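Local coordinates for putative malic enzyme ((S)-malate:NAD+ oxidoreductase (decarboxylating)) (Streptococcus pyogenes, PDB 2A9F), which probably catalyses the NAD-dependent oxidative decarboxylation of (S)-malate with the help of a divalent metal ion, at residues 190-195 and 254-259. Sequence-based numbering, arbitrary orientation.
Sequences SIVVNG and DALEGA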
loop_
_atom_site.group_PDB
_atom_site.type_symbol
_atom_site.label_atom_id
_atom_site.label_comp_id
_atom_site.label_asym_id
_atom_site.label_seq_id
_atom_site.Cartn_x
_atom_site.Cartn_y
_atom_site.Cartn_z
ATOM N N SER A 190 -26.520 30.641 -20.126
ATOM C CA SER A 190 -26.811 29.639 -21.137
ATOM C C SER A 190 -25.482 28.907 -21.307
ATOM O O SER A 190 -24.536 29.435 -21.899
ATOM C CB SER A 190 -27.222 30.308 -22.447
ATOM O OG SER A 190 -26.178 31.126 -22.931
ATOM N N ILE A 191 -25.430 27.691 -20.774
ATOM C CA ILE A 191 -24.234 26.857 -20.777
ATOM C C ILE A 191 -24.292 25.685 -21.764
ATOM O O ILE A 191 -25.172 24.821 -21.666
ATOM C CB ILE A 191 -24.007 26.300 -19.347
ATOM C CG1 ILE A 191 -23.962 27.452 -18.342
ATOM C CG2 ILE A 191 -22.745 25.481 -19.297
ATOM C CD1 ILE A 191 -23.833 27.018 -16.897
ATOM N N VAL A 192 -23.340 25.660 -22.699
ATOM C CA VAL A 192 -23.247 24.592 -23.701
ATOM C C VAL A 192 -22.107 23.618 -23.379
ATOM O O VAL A 192 -20.952 24.023 -23.345
ATOM C CB VAL A 192 -22.969 25.162 -25.111
ATOM C CG1 VAL A 192 -22.635 24.018 -26.066
ATOM C CG2 VAL A 192 -24.170 25.936 -25.624
ATOM N N VAL A 193 -22.426 22.345 -23.160
ATOM C CA VAL A 193 -21.405 21.335 -22.861
ATOM C C VAL A 193 -21.177 20.359 -24.028
ATOM O O VAL A 193 -22.082 19.640 -24.438
ATOM C CB VAL A 193 -21.778 20.500 -21.605
ATOM C CG1 VAL A 193 -20.794 19.346 -21.430
ATOM C CG2 VAL A 193 -21.765 21.384 -20.369
ATOM N N ASN A 194 -19.962 20.326 -24.558
ATOM C CA ASN A 194 -19.663 19.420 -25.660
ATOM C C ASN A 194 -19.094 18.111 -25.128
ATOM O O ASN A 194 -17.952 18.052 -24.699
ATOM C CB ASN A 194 -18.666 20.059 -26.623
ATOM C CG ASN A 194 -18.709 19.438 -28.003
ATOM O OD1 ASN A 194 -17.674 19.112 -28.579
ATOM N ND2 ASN A 194 -19.914 19.278 -28.548
ATOM N N GLY A 195 -19.912 17.067 -25.146
ATOM C CA GLY A 195 -19.466 15.770 -24.672
ATOM C C GLY A 195 -20.621 14.915 -24.189
ATOM O O GLY A 195 -21.178 15.156 -23.118
ATOM N N ASP A 254 -22.339 24.416 -33.684
ATOM C CA ASP A 254 -22.300 25.773 -34.220
ATOM C C ASP A 254 -23.595 26.484 -33.836
ATOM O O ASP A 254 -23.585 27.606 -33.330
ATOM C CB ASP A 254 -22.183 25.723 -35.749
ATOM C CG ASP A 254 -22.094 27.103 -36.382
ATOM O OD1 ASP A 254 -22.399 28.102 -35.698
ATOM O OD2 ASP A 254 -21.727 27.184 -37.575
ATOM N N ALA A 255 -24.711 25.810 -34.076
ATOM C CA ALA A 255 -26.011 26.380 -33.783
ATOM C C ALA A 255 -26.304 26.393 -32.281
ATOM O O ALA A 255 -27.451 26.533 -31.860
ATOM C CB ALA A 255 -27.096 25.615 -34.552
ATOM N N LEU A 256 -25.265 26.253 -31.465
ATOM C CA LEU A 256 -25.464 26.272 -30.017
ATOM C C LEU A 256 -24.797 27.449 -29.333
ATOM O O LEU A 256 -25.274 27.923 -28.303
ATOM C CB LEU A 256 -24.988 24.971 -29.382
ATOM C CG LEU A 256 -26.087 23.921 -29.346
ATOM C CD1 LEU A 256 -25.626 22.760 -28.516
ATOM C CD2 LEU A 256 -27.348 24.517 -28.747
ATOM N N GLU A 257 -23.693 27.908 -29.908
ATOM C CA GLU A 257 -22.979 29.053 -29.371
ATOM C C GLU A 257 -23.920 30.249 -29.402
ATOM O O GLU A 257 -23.750 31.192 -28.630
ATOM C CB GLU A 257 -21.760 29.383 -30.232
ATOM C CG GLU A 257 -20.936 28.193 -30.677
ATOM C CD GLU A 257 -20.405 27.383 -29.520
ATOM O OE1 GLU A 257 -19.288 26.842 -29.648
ATOM O OE2 GLU A 257 -21.105 27.275 -28.492
ATOM N N GLY A 258 -24.896 30.198 -30.313
ATOM C CA GLY A 258 -25.867 31.266 -30.470
ATOM C C GLY A 258 -26.332 31.806 -29.140
ATOM O O GLY A 258 -27.180 31.208 -28.485
ATOM N N ALA A 259 -25.758 32.942 -28.752
ATOM C CA ALA A 259 -26.055 33.617 -27.485
ATOM C C ALA A 259 -25.846 32.734 -26.247
ATOM O O ALA A 259 -26.684 32.690 -25.344
ATOM C CB ALA A 259 -27.481 34.188 -27.498
#
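Val192 of strand 190-194 turns both of its methyl groups to the side chain of Leu256, on the short helical turn around 254-257, whose one internal backbone bond, Glu257 N to Asp254 O, is weak (3.4 Å). The two side chains meet at a slant. CG1 of Val192, anti to the backbone N (chi1 170°), lies 4.1 Å from CD1 of Leu256, while CG2 of Val192 sits 4.0 Å from CB of Leu256 and 3.5 Å from O of Leu256. Val218 of the adjacent strand 214-219 touches both side chains and widens this apolar patch. Glu257 starts away from the strand, but its bent chain returns the carboxylate toward the contact, with OE2 4.3 Å from CG1 of Val192.

The polar part lies at Ser190, two residues before Val192. As modelled, OG of Ser190 gives a hydrogen bond to O of Ala259 (2.9 Å) and accepts one from the backbone N-H of Ile261, but this hydroxyl is crowded by an atom elsewhere, leaving its place doubtful. Backbone bonds join Ser190 to Ile261 and Val192 to Phe262 and Gly264. Strand 190-194 thus lies between parallel strands 214-219 and 262-264, the 254-259 turn leading into the latter; with Gly195 opening a GxGxxG-like pattern, this is consistent with a Rossmann-type NAD-binding domain.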